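Glucosamine kinase (Streptacidiphilus jiangxiensis, PDB 6HWJ) catalyses the ATP-dependent phosphorylation of D-glucosamine to D-glucosamine 6-phosphate, using magnesium, and acts to a lesser extent on glucose. Local coordinates at residues A227-H230 and A231-A235; R415-P418 and H419-Y422. All coordinates share one frame; numbering follows the deposited sequence.

Contact 1 (A227-H230 and A231-A235); sequences ARMH and AALAA
L233 packs against M229 one helical turn earlier, and its side chain can be followed outward atom by atom. L233 CB lies 3.6 Å from M229 O. CG comes closer still to that carbonyl, with L233 CG to M229 O at 3.2 Å. From there the CD1 branch continues to the M229 side chain, where L233 CD1 meets M229 CG at 4.0 Å, the one apolar side-chain contact between 227-230 and 231-235. The first torsions are consistent with the meeting: M229 sends CG opposite its own backbone N (chi1 -177°), whereas L233 sets CG opposite its carbonyl carbon (chi1 -62°). The carbonyl that L233 CB and CG lie against also accepts its amide, L233 N to M229 O at 3.0 Å, with the donor nearly in line with the C=O bond. Bonds of the same i to i+4 spacing run from A231 N to A227 O (2.9 Å) and from A234 N to H230 O (2.8 Å), and A232 N reaches R228 O at a longer 3.2 Å. The methyl of A234 also sits against H230 O, its CB 3.2 Å away. H230 leaves the backbone away from 231-235, and its ring nitrogens are hydrogen-bonded, ND1 to Y380 OH and NE2 to D338 OD2. L155 of helix 148-157 packs on M229, A232 and L233, while R228 pairs with E162 in a salt bridge. The succession of i to i+4 bonds is that of regular alpha helix, here the last turns of helix 212-234, with side chains touching helices 148-157, 335-356 and 362-386.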
ATOM      1  N   ALA A 227       3.229  14.244   5.888  1.00 26.05           N
ATOM      2  CA  ALA A 227       2.846  14.833   7.170  1.00 27.09           C
ATOM      3  C   ALA A 227       1.339  15.032   7.272  1.00 26.30           C
ATOM      4  O   ALA A 227       0.735  14.758   8.324  1.00 26.74           O
ATOM      5  CB  ALA A 227       3.572  16.165   7.386  1.00 29.22           C
ATOM      6  N   ARG A 228       0.709  15.502   6.194  1.00 23.69           N
ATOM      7  CA  ARG A 228      -0.745  15.617   6.171  1.00 25.38           C
ATOM      8  C   ARG A 228      -1.397  14.245   6.331  1.00 27.59           C
ATOM      9  O   ARG A 228      -2.410  14.100   7.034  1.00 23.86           O
ATOM     10  CB  ARG A 228      -1.201  16.271   4.866  1.00 26.78           C
ATOM     11  CG  ARG A 228      -0.793  17.736   4.714  1.00 28.10           C
ATOM     12  CD  ARG A 228      -1.077  18.234   3.292  1.00 27.55           C
ATOM     13  NE  ARG A 228      -0.836  19.678   3.190  1.00 26.22           N
ATOM     14  CZ  ARG A 228      -0.845  20.360   2.046  1.00 30.03           C
ATOM     15  NH1 ARG A 228      -1.057  19.737   0.889  1.00 29.14           N
ATOM     16  NH2 ARG A 228      -0.627  21.666   2.056  1.00 29.42           N
ATOM     17  N   MET A 229      -0.857  13.244   5.640  1.00 23.33           N
ATOM     18  CA  MET A 229      -1.354  11.873   5.751  1.00 27.93           C
ATOM     19  C   MET A 229      -1.255  11.377   7.193  1.00 28.25           C
ATOM     20  O   MET A 229      -2.249  10.903   7.768  1.00 27.79           O
ATOM     21  CB  MET A 229      -0.558  10.972   4.797  1.00 24.35           C
ATOM     22  CG  MET A 229      -1.020   9.522   4.743  1.00 27.97           C
ATOM     23  SD  MET A 229       0.033   8.536   3.628  1.00 25.93           S
ATOM     24  CE  MET A 229       1.483   8.310   4.653  1.00 29.60           C
ATOM     25  N   HIS A 230      -0.073  11.522   7.815  1.00 26.43           N
ATOM     26  CA  HIS A 230       0.096  11.020   9.179  1.00 29.16           C
ATOM     27  C   HIS A 230      -0.782  11.771  10.177  1.00 27.81           C
ATOM     28  O   HIS A 230      -1.355  11.167  11.089  1.00 29.16           O
ATOM     29  CB  HIS A 230       1.565  11.102   9.598  1.00 25.50           C
ATOM     30  CG  HIS A 230       2.433  10.082   8.946  1.00 26.82           C
ATOM     31  ND1 HIS A 230       3.805  10.204   8.881  1.00 29.52           N
ATOM     32  CD2 HIS A 230       2.129   8.914   8.337  1.00 25.86           C
ATOM     33  CE1 HIS A 230       4.301   9.152   8.258  1.00 29.20           C
ATOM     34  NE2 HIS A 230       3.302   8.360   7.913  1.00 27.00           N
ATOM     35  N   ALA A 231      -0.900  13.087  10.028  1.00 28.91           N
ATOM     36  CA  ALA A 231      -1.729  13.858  10.944  1.00 32.19           C
ATOM     37  C   ALA A 231      -3.169  13.371  10.915  1.00 30.04           C
ATOM     38  O   ALA A 231      -3.829  13.298  11.955  1.00 30.92           O
ATOM     39  CB  ALA A 231      -1.656  15.349  10.603  1.00 34.25           C
ATOM     40  N   ALA A 232      -3.676  13.036   9.731  1.00 29.13           N
ATOM     41  CA  ALA A 232      -5.038  12.543   9.620  1.00 30.13           C
ATOM     42  C   ALA A 232      -5.164  11.140  10.194  1.00 31.18           C
ATOM     43  O   ALA A 232      -6.132  10.840  10.899  1.00 31.40           O
ATOM     44  CB  ALA A 232      -5.490  12.537   8.146  1.00 29.65           C
ATOM     45  N   LEU A 233      -4.216  10.254   9.875  1.00 28.70           N
ATOM     46  CA  LEU A 233      -4.274   8.894  10.393  1.00 27.43           C
ATOM     47  C   LEU A 233      -4.140   8.889  11.907  1.00 29.82           C
ATOM     48  O   LEU A 233      -4.803   8.104  12.601  1.00 33.71           O
ATOM     49  CB  LEU A 233      -3.180   8.044   9.743  1.00 24.54           C
ATOM     50  CG  LEU A 233      -3.263   7.863   8.235  1.00 25.60           C
ATOM     51  CD1 LEU A 233      -2.047   7.131   7.728  1.00 27.83           C
ATOM     52  CD2 LEU A 233      -4.545   7.147   7.779  1.00 26.70           C
ATOM     53  N   ALA A 234      -3.303   9.768  12.448  1.00 30.61           N
ATOM     54  CA  ALA A 234      -3.065   9.782  13.884  1.00 34.35           C
ATOM     55  C   ALA A 234      -4.299  10.213  14.665  1.00 37.20           C
ATOM     56  O   ALA A 234      -4.360   9.980  15.879  1.00 33.26           O
ATOM     57  CB  ALA A 234      -1.892  10.707  14.227  1.00 33.78           C
ATOM     58  N   ALA A 235      -5.285  10.823  14.005  1.00 37.19           N
ATOM     59  CA  ALA A 235      -6.518  11.197  14.687  1.00 40.02           C
ATOM     60  C   ALA A 235      -7.295   9.987  15.191  1.00 38.90           C
ATOM     61  O   ALA A 235      -8.113  10.125  16.106  1.00 41.40           O
ATOM     62  CB  ALA A 235      -7.402  12.023  13.750  1.00 42.16           C
TER

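Contact 2 (R415-P418 and H419-Y422); sequences RHLP and HWVY
L417 O accepts the amide of W420 at 3.0 Å (N to O) with the donor tilted 35° from the carbonyl plane, the i to i+3 bond that opens the 3-10 segment 418-421. This segment follows helix 398-416, and residues up to W420 belong to the inferred substrate specificity determinant motif. The chain changes course at L417, whose extended backbone (phi -159°) contrasts with the helical angles of the residues after it. The side chain of L417 then runs alongside that of H419, both pointing the same way, and L417 CG approaches H419 CE1 to 3.9 Å. With its ring between its own backbone N and carbonyl carbon (chi1 82°), H419 has CE1 beside the leucine. The CD2 branch of L417, also near the H419 ring, meets W420 obliquely, L417 CD2 lying 4.1 Å from W420 CB. That same CB rests against the accepting carbonyl, 3.2 Å from L417 O, so backbone and side chain of L417 together hold the root of the tryptophan. Beyond CB the indole leads away from 415-418 into a buried position. Its ring meets Y412 edge-to-face and also packs on V352, while the H419 ring lies nearly parallel to that of F355. A buffer molecule, probably from crystallisation, lies about 4 Å from the W420 side chain, consistent with a pocket beside the indole. On the next step of the turn, V421 turns both methyls to P418 O, with CG1 at 3.5 Å and CG2 at 3.7 Å. The indole itself is tethered by a hydrogen bond from W420 NE1 to OE1 of E409, a residue that binds D-glucosamine.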
ATOM      1  N   ARG A 415      16.533 -12.359  -4.409  1.00 35.83           N
ATOM      2  CA  ARG A 415      15.373 -13.198  -4.656  1.00 37.97           C
ATOM      3  C   ARG A 415      14.740 -12.969  -6.028  1.00 37.28           C
ATOM      4  O   ARG A 415      14.112 -13.894  -6.569  1.00 37.81           O
ATOM      5  CB  ARG A 415      14.301 -12.955  -3.587  1.00 38.68           C
ATOM      6  CG  ARG A 415      14.708 -13.353  -2.188  1.00 45.40           C
ATOM      7  CD  ARG A 415      13.735 -12.778  -1.176  1.00 51.75           C
ATOM      8  NE  ARG A 415      14.105 -13.114   0.201  1.00 59.93           N
ATOM      9  CZ  ARG A 415      13.504 -12.608   1.275  1.00 66.71           C
ATOM     10  NH1 ARG A 415      12.509 -11.741   1.137  1.00 67.96           N
ATOM     11  NH2 ARG A 415      13.901 -12.967   2.483  1.00 69.78           N
ATOM     12  N   HIS A 416      14.882 -11.786  -6.597  1.00 32.92           N
ATOM     13  CA  HIS A 416      14.103 -11.404  -7.775  1.00 37.38           C
ATOM     14  C   HIS A 416      14.906 -10.722  -8.866  1.00 38.97           C
ATOM     15  O   HIS A 416      14.491 -10.798 -10.031  1.00 39.20           O
ATOM     16  CB  HIS A 416      12.956 -10.453  -7.365  1.00 39.44           C
ATOM     17  CG  HIS A 416      12.068 -11.009  -6.292  1.00 40.89           C
ATOM     18  ND1 HIS A 416      12.104 -10.553  -4.988  1.00 40.87           N
ATOM     19  CD2 HIS A 416      11.125 -11.982  -6.329  1.00 42.30           C
ATOM     20  CE1 HIS A 416      11.221 -11.223  -4.266  1.00 40.28           C
ATOM     21  NE2 HIS A 416      10.619 -12.101  -5.051  1.00 44.03           N
ATOM     22  N   LEU A 417      16.010 -10.055  -8.563  1.00 37.18           N
ATOM     23  CA  LEU A 417      16.702  -9.216  -9.526  1.00 33.98           C
ATOM     24  C   LEU A 417      18.145  -9.017  -9.079  1.00 30.36           C
ATOM     25  O   LEU A 417      18.460  -8.003  -8.458  1.00 31.24           O
ATOM     26  CB  LEU A 417      15.987  -7.881  -9.672  1.00 28.32           C
ATOM     27  CG  LEU A 417      16.356  -7.029 -10.896  1.00 27.00           C
ATOM     28  CD1 LEU A 417      15.919  -7.701 -12.199  1.00 30.38           C
ATOM     29  CD2 LEU A 417      15.756  -5.642 -10.756  1.00 30.16           C
ATOM     30  N   PRO A 418      19.039  -9.964  -9.382  1.00 30.39           N
ATOM     31  CA  PRO A 418      20.347  -9.978  -8.709  1.00 30.44           C
ATOM     32  C   PRO A 418      21.154  -8.694  -8.825  1.00 30.68           C
ATOM     33  O   PRO A 418      21.862  -8.346  -7.872  1.00 30.33           O
ATOM     34  CB  PRO A 418      21.065 -11.153  -9.393  1.00 34.62           C
ATOM     35  CG  PRO A 418      19.938 -12.092  -9.763  1.00 34.78           C
ATOM     36  CD  PRO A 418      18.808 -11.186 -10.176  1.00 31.17           C
ATOM     37  N   HIS A 419      21.101  -7.989  -9.961  1.00 27.66           N
ATOM     38  CA  HIS A 419      21.985  -6.842 -10.129  1.00 26.77           C
ATOM     39  C   HIS A 419      21.554  -5.655  -9.281  1.00 27.04           C
ATOM     40  O   HIS A 419      22.348  -4.732  -9.089  1.00 28.64           O
ATOM     41  CB  HIS A 419      22.071  -6.437 -11.595  1.00 26.82           C
ATOM     42  CG  HIS A 419      20.941  -5.591 -12.060  1.00 27.71           C
ATOM     43  ND1 HIS A 419      19.850  -6.105 -12.722  1.00 26.59           N
ATOM     44  CD2 HIS A 419      20.727  -4.261 -11.953  1.00 24.68           C
ATOM     45  CE1 HIS A 419      19.013  -5.129 -13.003  1.00 27.65           C
ATOM     46  NE2 HIS A 419      19.520  -4.001 -12.544  1.00 28.38           N
ATOM     47  N   TRP A 420      20.341  -5.679  -8.741  1.00 25.66           N
ATOM     48  CA  TRP A 420      19.808  -4.580  -7.943  1.00 25.68           C
ATOM     49  C   TRP A 420      20.615  -4.324  -6.682  1.00 26.90           C
ATOM     50  O   TRP A 420      20.388  -3.299  -6.041  1.00 26.68           O
ATOM     51  CB  TRP A 420      18.335  -4.897  -7.619  1.00 25.12           C
ATOM     52  CG  TRP A 420      17.598  -3.857  -6.883  1.00 24.75           C
ATOM     53  CD1 TRP A 420      17.261  -3.876  -5.552  1.00 28.00           C
ATOM     54  CD2 TRP A 420      17.070  -2.623  -7.414  1.00 27.94           C
ATOM     55  NE1 TRP A 420      16.577  -2.712  -5.222  1.00 27.60           N
ATOM     56  CE2 TRP A 420      16.438  -1.943  -6.347  1.00 26.72           C
ATOM     57  CE3 TRP A 420      17.065  -2.039  -8.691  1.00 30.94           C
ATOM     58  CZ2 TRP A 420      15.810  -0.703  -6.514  1.00 29.84           C
ATOM     59  CZ3 TRP A 420      16.453  -0.793  -8.853  1.00 31.89           C
ATOM     60  CH2 TRP A 420      15.834  -0.144  -7.765  1.00 30.56           C
ATOM     61  N   VAL A 421      21.547  -5.212  -6.313  1.00 26.14           N
ATOM     62  CA  VAL A 421      22.372  -4.984  -5.147  1.00 29.46           C
ATOM     63  C   VAL A 421      23.114  -3.654  -5.202  1.00 29.37           C
ATOM     64  O   VAL A 421      23.563  -3.170  -4.157  1.00 28.54           O
ATOM     65  CB  VAL A 421      23.395  -6.134  -4.929  1.00 31.39           C
ATOM     66  CG1 VAL A 421      22.678  -7.451  -4.638  1.00 29.18           C
ATOM     67  CG2 VAL A 421      24.327  -6.281  -6.138  1.00 31.59           C
ATOM     68  N   TYR A 422      23.272  -3.047  -6.396  1.00 25.40           N
ATOM     69  CA  TYR A 422      24.012  -1.791  -6.466  1.00 28.04           C
ATOM     70  C   TYR A 422      23.282  -0.667  -5.731  1.00 25.99           C
ATOM     71  O   TYR A 422      23.927   0.260  -5.237  1.00 28.97           O
ATOM     72  CB  TYR A 422      24.275  -1.351  -7.914  1.00 26.40           C
ATOM     73  CG  TYR A 422      23.086  -0.764  -8.614  1.00 30.53           C
ATOM     74  CD1 TYR A 422      22.170  -1.576  -9.285  1.00 30.36           C
ATOM     75  CD2 TYR A 422      22.871   0.617  -8.624  1.00 30.06           C
ATOM     76  CE1 TYR A 422      21.079  -1.031  -9.937  1.00 30.03           C
ATOM     77  CE2 TYR A 422      21.801   1.166  -9.260  1.00 26.51           C
ATOM     78  CZ  TYR A 422      20.904   0.348  -9.929  1.00 29.81           C
ATOM     79  OH  TYR A 422      19.825   0.914 -10.566  1.00 28.94           O
TER

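In the fold
Contact 1 comes first along the chain, near the end of helix 212-234; contact 2 follows much later, where helix 398-416 gives way to the link before helix 422-431. Their centres are 34 Å apart, on opposite sides of the centre of the chain, and their nearest atoms stay about 20 Å apart, so neither touches the other. Helix 335-356 is packed by both: A335 and D338, near its start, meet contact 1, whereas V352 and F355, near its end, meet contact 2. Their distances to the active site differ: the M229 side chain is about 8 Å from that of the magnesium-binding Q305, while W420 of contact 2 hydrogen-bonds to the glucosamine-binding E409.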